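Local structure of arginase (Thermus thermophilus, 2EF5) at residues His189-Arg193 / Leu194-Arg198; Ala242-Leu245 / Met246-Ala250. The protein probably hydrolyses L-arginine to L-ornithine and urea, as a manganese enzyme of the arginase family with two metal ions per subunit. All coordinates share one frame; numbering follows the deposited sequence.

Contact 1: residues His189-Arg193 / Leu194-Arg198; sequences HEVDR and LGVAR. With GAI (guanidine), chain J.
Leu194 N and Gly195 N bond back to Glu190 O and Val191 O, both at 2.7 Å, and then Gly195, with its positive phi of 89°, breaks the helix and takes the N-cap position of the next one. The first bond is the straighter, with an N-H...O angle of 166°. Across this turn Val191 and Val196 lie side by side and point the same way; Val191 CG1 stands anti to the backbone N (chi1 172°), which turns it to Val196 CG2 at 4.2 Å. Leu194 runs back over the Glu190 carbonyl, its CB 3.4 Å from Glu190 O, while its CD2 sits over one face of the Arg198 guanidinium, toward the rim; Arg198 NE pairs with Glu202.

The polar side chains bond within the first helix, to the guanidine and to the second subunit. Glu190 OE2 takes the His189 ND1 hydrogen bond from above the carboxylate plane, and OE1 goes to Thr187 OG1. His189 and Asp192, with Met188, line the guanidine pocket, His189 through its backbone (CA 3.8 Å from guanidine N1). Asp192 OD2 alone receives guanidine N2 at 3.0 Å and N1 at 3.1 Å, while OD1 forms a salt bridge with Arg240 of the second subunit. The guanidine also bonds to Glu247 of that subunit, bridging two carboxylates across the interface. Arg193 NH1 and NH2 form salt bridges with Glu201 and Glu251 of that subunit, NH2 also lying in plane at the His189 ring edge.

The turn links helix 188-194, directly after edge strand 184-187, to helix 196-206; Val191 and Val196 press on Glu241 of helix 239-252.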
ATOM      1  N   HIS A 189     -14.405 -10.082  -7.349  1.00 22.90           N
ATOM      2  CA  HIS A 189     -13.710  -8.794  -7.315  1.00 23.81           C
ATOM      3  C   HIS A 189     -12.786  -8.715  -8.519  1.00 23.36           C
ATOM      4  O   HIS A 189     -12.747  -7.697  -9.216  1.00 23.45           O
ATOM      5  CB  HIS A 189     -12.906  -8.633  -6.016  1.00 23.49           C
ATOM      6  CG  HIS A 189     -12.056  -7.399  -5.982  1.00 23.49           C
ATOM      7  ND1 HIS A 189     -10.785  -7.359  -6.512  1.00 23.77           N
ATOM      8  CD2 HIS A 189     -12.317  -6.152  -5.527  1.00 21.46           C
ATOM      9  CE1 HIS A 189     -10.298  -6.137  -6.387  1.00 23.05           C
ATOM     10  NE2 HIS A 189     -11.206  -5.385  -5.793  1.00 24.39           N
ATOM     11  N   GLU A 190     -12.051  -9.798  -8.766  1.00 23.35           N
ATOM     12  CA  GLU A 190     -11.148  -9.862  -9.913  1.00 24.02           C
ATOM     13  C   GLU A 190     -11.974  -9.889 -11.203  1.00 22.89           C
ATOM     14  O   GLU A 190     -11.590  -9.305 -12.212  1.00 23.57           O
ATOM     15  CB  GLU A 190     -10.274 -11.122  -9.853  1.00 25.59           C
ATOM     16  CG  GLU A 190      -9.065 -11.034  -8.926  1.00 29.92           C
ATOM     17  CD  GLU A 190      -9.441 -11.046  -7.457  1.00 30.12           C
ATOM     18  OE1 GLU A 190     -10.160 -11.977  -7.034  1.00 30.68           O
ATOM     19  OE2 GLU A 190      -9.016 -10.132  -6.722  1.00 29.85           O
ATOM     20  N   VAL A 191     -13.105 -10.584 -11.176  1.00 20.55           N
ATOM     21  CA  VAL A 191     -13.938 -10.650 -12.366  1.00 20.60           C
ATOM     22  C   VAL A 191     -14.361  -9.233 -12.757  1.00 21.28           C
ATOM     23  O   VAL A 191     -14.257  -8.839 -13.915  1.00 22.38           O
ATOM     24  CB  VAL A 191     -15.185 -11.534 -12.132  1.00 17.32           C
ATOM     25  CG1 VAL A 191     -16.137 -11.425 -13.321  1.00 18.48           C
ATOM     26  CG2 VAL A 191     -14.756 -12.981 -11.945  1.00 16.69           C
ATOM     27  N   ASP A 192     -14.810  -8.460 -11.775  1.00 21.62           N
ATOM     28  CA  ASP A 192     -15.248  -7.093 -12.032  1.00 24.13           C
ATOM     29  C   ASP A 192     -14.102  -6.209 -12.499  1.00 25.81           C
ATOM     30  O   ASP A 192     -14.275  -5.361 -13.376  1.00 25.97           O
ATOM     31  CB  ASP A 192     -15.871  -6.476 -10.773  1.00 21.88           C
ATOM     32  CG  ASP A 192     -17.229  -7.066 -10.440  1.00 22.84           C
ATOM     33  OD1 ASP A 192     -17.983  -7.410 -11.377  1.00 24.71           O
ATOM     34  OD2 ASP A 192     -17.562  -7.171  -9.243  1.00 23.21           O
ATOM     35  N   ARG A 193     -12.928  -6.421 -11.911  1.00 27.14           N
ATOM     36  CA  ARG A 193     -11.741  -5.636 -12.227  1.00 28.59           C
ATOM     37  C   ARG A 193     -11.108  -5.964 -13.575  1.00 27.29           C
ATOM     38  O   ARG A 193     -10.746  -5.067 -14.332  1.00 28.40           O
ATOM     39  CB  ARG A 193     -10.694  -5.854 -11.134  1.00 31.09           C
ATOM     40  CG  ARG A 193     -10.019  -4.608 -10.598  1.00 34.25           C
ATOM     41  CD  ARG A 193      -8.817  -5.033  -9.779  1.00 36.45           C
ATOM     42  NE  ARG A 193      -8.756  -4.414  -8.460  1.00 38.73           N
ATOM     43  CZ  ARG A 193      -8.424  -3.147  -8.233  1.00 38.11           C
ATOM     44  NH1 ARG A 193      -8.120  -2.344  -9.242  1.00 38.71           N
ATOM     45  NH2 ARG A 193      -8.386  -2.692  -6.986  1.00 37.62           N
ATOM     46  N   LEU A 194     -10.978  -7.252 -13.871  1.00 26.42           N
ATOM     47  CA  LEU A 194     -10.331  -7.691 -15.101  1.00 25.95           C
ATOM     48  C   LEU A 194     -11.245  -8.072 -16.262  1.00 25.26           C
ATOM     49  O   LEU A 194     -10.858  -7.940 -17.419  1.00 24.88           O
ATOM     50  CB  LEU A 194      -9.423  -8.880 -14.795  1.00 25.64           C
ATOM     51  CG  LEU A 194      -8.376  -8.699 -13.689  1.00 27.90           C
ATOM     52  CD1 LEU A 194      -7.761 -10.053 -13.336  1.00 24.98           C
ATOM     53  CD2 LEU A 194      -7.311  -7.708 -14.144  1.00 25.62           C
ATOM     54  N   GLY A 195     -12.446  -8.554 -15.961  1.00 24.62           N
ATOM     55  CA  GLY A 195     -13.343  -8.976 -17.021  1.00 22.08           C
ATOM     56  C   GLY A 195     -13.079 -10.443 -17.315  1.00 22.53           C
ATOM     57  O   GLY A 195     -11.939 -10.904 -17.210  1.00 19.94           O
ATOM     58  N   VAL A 196     -14.123 -11.180 -17.690  1.00 21.70           N
ATOM     59  CA  VAL A 196     -13.988 -12.605 -17.987  1.00 20.93           C
ATOM     60  C   VAL A 196     -13.020 -12.920 -19.127  1.00 21.23           C
ATOM     61  O   VAL A 196     -12.305 -13.918 -19.077  1.00 21.46           O
ATOM     62  CB  VAL A 196     -15.368 -13.237 -18.314  1.00 20.86           C
ATOM     63  CG1 VAL A 196     -15.197 -14.674 -18.789  1.00 18.47           C
ATOM     64  CG2 VAL A 196     -16.254 -13.195 -17.089  1.00 19.00           C
ATOM     65  N   ALA A 197     -12.997 -12.082 -20.156  1.00 20.74           N
ATOM     66  CA  ALA A 197     -12.114 -12.331 -21.288  1.00 21.37           C
ATOM     67  C   ALA A 197     -10.657 -12.498 -20.840  1.00 22.01           C
ATOM     68  O   ALA A 197      -9.994 -13.485 -21.172  1.00 21.43           O
ATOM     69  CB  ALA A 197     -12.234 -11.196 -22.296  1.00 19.24           C
ATOM     70  N   ARG A 198     -10.164 -11.526 -20.083  1.00 22.91           N
ATOM     71  CA  ARG A 198      -8.797 -11.571 -19.595  1.00 24.12           C
ATOM     72  C   ARG A 198      -8.594 -12.733 -18.621  1.00 23.78           C
ATOM     73  O   ARG A 198      -7.581 -13.429 -18.679  1.00 22.60           O
ATOM     74  CB  ARG A 198      -8.436 -10.247 -18.925  1.00 27.42           C
ATOM     75  CG  ARG A 198      -7.019 -10.205 -18.391  1.00 33.77           C
ATOM     76  CD  ARG A 198      -6.653  -8.819 -17.897  1.00 40.41           C
ATOM     77  NE  ARG A 198      -5.287  -8.788 -17.386  1.00 45.32           N
ATOM     78  CZ  ARG A 198      -4.699  -7.711 -16.873  1.00 47.02           C
ATOM     79  NH1 ARG A 198      -5.354  -6.561 -16.800  1.00 47.33           N
ATOM     80  NH2 ARG A 198      -3.454  -7.789 -16.424  1.00 48.84           N
TER
HETATM   81  C   GAI J1004     -17.767  -7.612  -5.799  1.00 21.71           C
HETATM   82  N1  GAI J1004     -16.825  -6.820  -6.302  1.00 22.07           N
HETATM   83  N2  GAI J1004     -18.641  -8.185  -6.616  1.00 20.57           N
HETATM   84  N3  GAI J1004     -17.840  -7.827  -4.481  1.00 20.23           N

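Contact 2: residues Ala242-Leu245 / Met246-Ala250; sequences AHLL and MEILA. With GAI (guanidine), chain I.
Leu245, Met246 and Leu249 form the buried side of this helical stretch, set against helices 196-206 and 272-284. Met246 is bent at chi2 and again at chi3, which curls its CE back to 3.8 Å from Leu245 CG. One turn on, Leu249 CD1 comes to 4.2 Å from the same Leu245 CG, so two methyls, one from methionine and one from leucine, converge on this branch point from much the same side. The backbone beneath is regular: Met246 N, Glu247 N, Ile248 N and Leu249 N bond to the carbonyl oxygens of Ala242, His243, Leu244 and Leu245.

The other side differs in exposure rather than in spacing: Leu244, Glu247 and Ile248 are partly exposed. Leu244 and Ile248 meet at a slant, Leu244 CG 3.8 Å from Ile248 CD1, whereas the Glu247 chain crosses Leu244 at about a right angle. Glu247 starts with CG beside the backbone N (chi1 -57°) and packs over the His243 carbonyl, then stays extended to carry its carboxylate out to the guanidine. Both oxygens are used: OE1 takes guanidine N1 at 2.7 Å and OE2 takes N3 at 2.9 Å, the latter nearly straight at 173°. The planes of the two groups are turned by about 40°, so this two-point grip is twisted. His243 CB lies against the ligand, 3.9 Å from its N3; the His243 ring turns elsewhere, bonding through ND1 to Ser283 OG and meeting the Tyr239 ring. Arg240 and Ile289 complete the pocket.

Helix 239-252 is the crossover of a beta-alpha-beta unit between parallel strands 212-217 and 255-261. Ala242 and Met246 pack on Leu280 of helix 272-284, while Leu245, Ile248 and Leu249 meet Ala200 and Leu204 of helix 196-206.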
ATOM      1  N   ALA A 242     -20.767 -16.139 -18.378  1.00 15.20           N
ATOM      2  CA  ALA A 242     -20.612 -17.586 -18.275  1.00 15.66           C
ATOM      3  C   ALA A 242     -20.411 -18.215 -19.651  1.00 14.46           C
ATOM      4  O   ALA A 242     -19.578 -19.106 -19.813  1.00 15.86           O
ATOM      5  CB  ALA A 242     -21.831 -18.205 -17.571  1.00 14.35           C
ATOM      6  N   HIS A 243     -21.167 -17.767 -20.650  1.00 14.54           N
ATOM      7  CA  HIS A 243     -20.996 -18.334 -21.981  1.00 15.32           C
ATOM      8  C   HIS A 243     -19.634 -17.940 -22.549  1.00 15.88           C
ATOM      9  O   HIS A 243     -18.961 -18.763 -23.171  1.00 15.50           O
ATOM     10  CB  HIS A 243     -22.131 -17.900 -22.917  1.00 16.13           C
ATOM     11  CG  HIS A 243     -23.375 -18.720 -22.765  1.00 16.01           C
ATOM     12  ND1 HIS A 243     -23.497 -19.989 -23.296  1.00 17.01           N
ATOM     13  CD2 HIS A 243     -24.529 -18.472 -22.108  1.00 17.84           C
ATOM     14  CE1 HIS A 243     -24.678 -20.484 -22.971  1.00 17.79           C
ATOM     15  NE2 HIS A 243     -25.325 -19.589 -22.250  1.00 18.33           N
ATOM     16  N   LEU A 244     -19.210 -16.700 -22.321  1.00 15.22           N
ATOM     17  CA  LEU A 244     -17.902 -16.277 -22.823  1.00 17.23           C
ATOM     18  C   LEU A 244     -16.796 -17.161 -22.238  1.00 17.76           C
ATOM     19  O   LEU A 244     -15.911 -17.622 -22.958  1.00 17.38           O
ATOM     20  CB  LEU A 244     -17.611 -14.819 -22.461  1.00 15.74           C
ATOM     21  CG  LEU A 244     -16.235 -14.369 -22.973  1.00 17.15           C
ATOM     22  CD1 LEU A 244     -16.223 -14.406 -24.502  1.00 16.94           C
ATOM     23  CD2 LEU A 244     -15.925 -12.973 -22.475  1.00 17.45           C
ATOM     24  N   LEU A 245     -16.849 -17.387 -20.930  1.00 17.05           N
ATOM     25  CA  LEU A 245     -15.855 -18.226 -20.269  1.00 18.18           C
ATOM     26  C   LEU A 245     -15.798 -19.606 -20.913  1.00 18.23           C
ATOM     27  O   LEU A 245     -14.713 -20.128 -21.192  1.00 18.83           O
ATOM     28  CB  LEU A 245     -16.182 -18.377 -18.783  1.00 18.76           C
ATOM     29  CG  LEU A 245     -15.230 -19.296 -18.011  1.00 19.21           C
ATOM     30  CD1 LEU A 245     -13.804 -18.750 -18.082  1.00 18.22           C
ATOM     31  CD2 LEU A 245     -15.696 -19.399 -16.574  1.00 20.53           C
ATOM     32  N   MET A 246     -16.968 -20.192 -21.143  1.00 16.94           N
ATOM     33  CA  MET A 246     -17.048 -21.508 -21.759  1.00 17.15           C
ATOM     34  C   MET A 246     -16.497 -21.499 -23.182  1.00 17.57           C
ATOM     35  O   MET A 246     -15.774 -22.414 -23.570  1.00 16.24           O
ATOM     36  CB  MET A 246     -18.500 -22.009 -21.780  1.00 16.65           C
ATOM     37  CG  MET A 246     -19.123 -22.242 -20.419  1.00 17.26           C
ATOM     38  SD  MET A 246     -18.271 -23.473 -19.386  1.00 21.81           S
ATOM     39  CE  MET A 246     -17.440 -22.423 -18.223  1.00 17.98           C
ATOM     40  N   GLU A 247     -16.834 -20.472 -23.958  1.00 16.92           N
ATOM     41  CA  GLU A 247     -16.375 -20.390 -25.342  1.00 17.84           C
ATOM     42  C   GLU A 247     -14.856 -20.236 -25.454  1.00 18.23           C
ATOM     43  O   GLU A 247     -14.229 -20.827 -26.337  1.00 17.74           O
ATOM     44  CB  GLU A 247     -17.065 -19.227 -26.070  1.00 18.76           C
ATOM     45  CG  GLU A 247     -18.591 -19.302 -26.055  1.00 19.89           C
ATOM     46  CD  GLU A 247     -19.244 -18.021 -26.559  1.00 20.54           C
ATOM     47  OE1 GLU A 247     -18.718 -16.931 -26.272  1.00 18.98           O
ATOM     48  OE2 GLU A 247     -20.295 -18.097 -27.223  1.00 23.66           O
ATOM     49  N   ILE A 248     -14.259 -19.449 -24.565  1.00 15.90           N
ATOM     50  CA  ILE A 248     -12.818 -19.261 -24.623  1.00 18.18           C
ATOM     51  C   ILE A 248     -12.103 -20.542 -24.190  1.00 19.15           C
ATOM     52  O   ILE A 248     -11.073 -20.899 -24.751  1.00 19.25           O
ATOM     53  CB  ILE A 248     -12.380 -18.056 -23.763  1.00 17.91           C
ATOM     54  CG1 ILE A 248     -12.955 -16.765 -24.365  1.00 16.85           C
ATOM     55  CG2 ILE A 248     -10.864 -17.973 -23.713  1.00 20.30           C
ATOM     56  CD1 ILE A 248     -12.623 -15.487 -23.589  1.00 18.40           C
ATOM     57  N   LEU A 249     -12.653 -21.248 -23.208  1.00 20.09           N
ATOM     58  CA  LEU A 249     -12.048 -22.502 -22.778  1.00 21.45           C
ATOM     59  C   LEU A 249     -12.194 -23.506 -23.923  1.00 22.78           C
ATOM     60  O   LEU A 249     -11.276 -24.290 -24.196  1.00 22.56           O
ATOM     61  CB  LEU A 249     -12.725 -23.042 -21.509  1.00 20.78           C
ATOM     62  CG  LEU A 249     -12.523 -22.206 -20.237  1.00 21.32           C
ATOM     63  CD1 LEU A 249     -13.304 -22.821 -19.077  1.00 20.56           C
ATOM     64  CD2 LEU A 249     -11.042 -22.115 -19.896  1.00 21.62           C
ATOM     65  N   ALA A 250     -13.339 -23.474 -24.602  1.00 24.03           N
ATOM     66  CA  ALA A 250     -13.575 -24.377 -25.720  1.00 26.28           C
ATOM     67  C   ALA A 250     -12.549 -24.155 -26.832  1.00 27.48           C
ATOM     68  O   ALA A 250     -12.021 -25.118 -27.390  1.00 27.78           O
ATOM     69  CB  ALA A 250     -14.986 -24.179 -26.266  1.00 26.12           C
TER
HETATM   70  C   GAI I1001     -21.724 -15.071 -25.723  1.00 21.65           C
HETATM   71  N1  GAI I1001     -20.400 -14.947 -25.544  1.00 20.48           N
HETATM   72  N2  GAI I1001     -22.544 -14.125 -25.258  1.00 20.54           N
HETATM   73  N3  GAI I1001     -22.221 -16.134 -26.366  1.00 21.94           N

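Overall arrangement
Contact 1 comes first along the chain and contact 2 follows, their centres 14 Å apart on the same side of the chain's centre. They touch where helix 196-206 starts alongside helix 239-252: Val196 CG1 lies 3.8 Å from Leu245 N. These two helices pack side by side against the parallel sheet, and contact 1 is the turn that leads into the first of them. Each contact binds its own guanidine molecule through a carboxylate that is not a manganese ligand. The one at Asp192 is also bonded by Glu247 of the second subunit, the same residue position that grips the guanidine of contact 2, which places contact 1's site at the assembly interface.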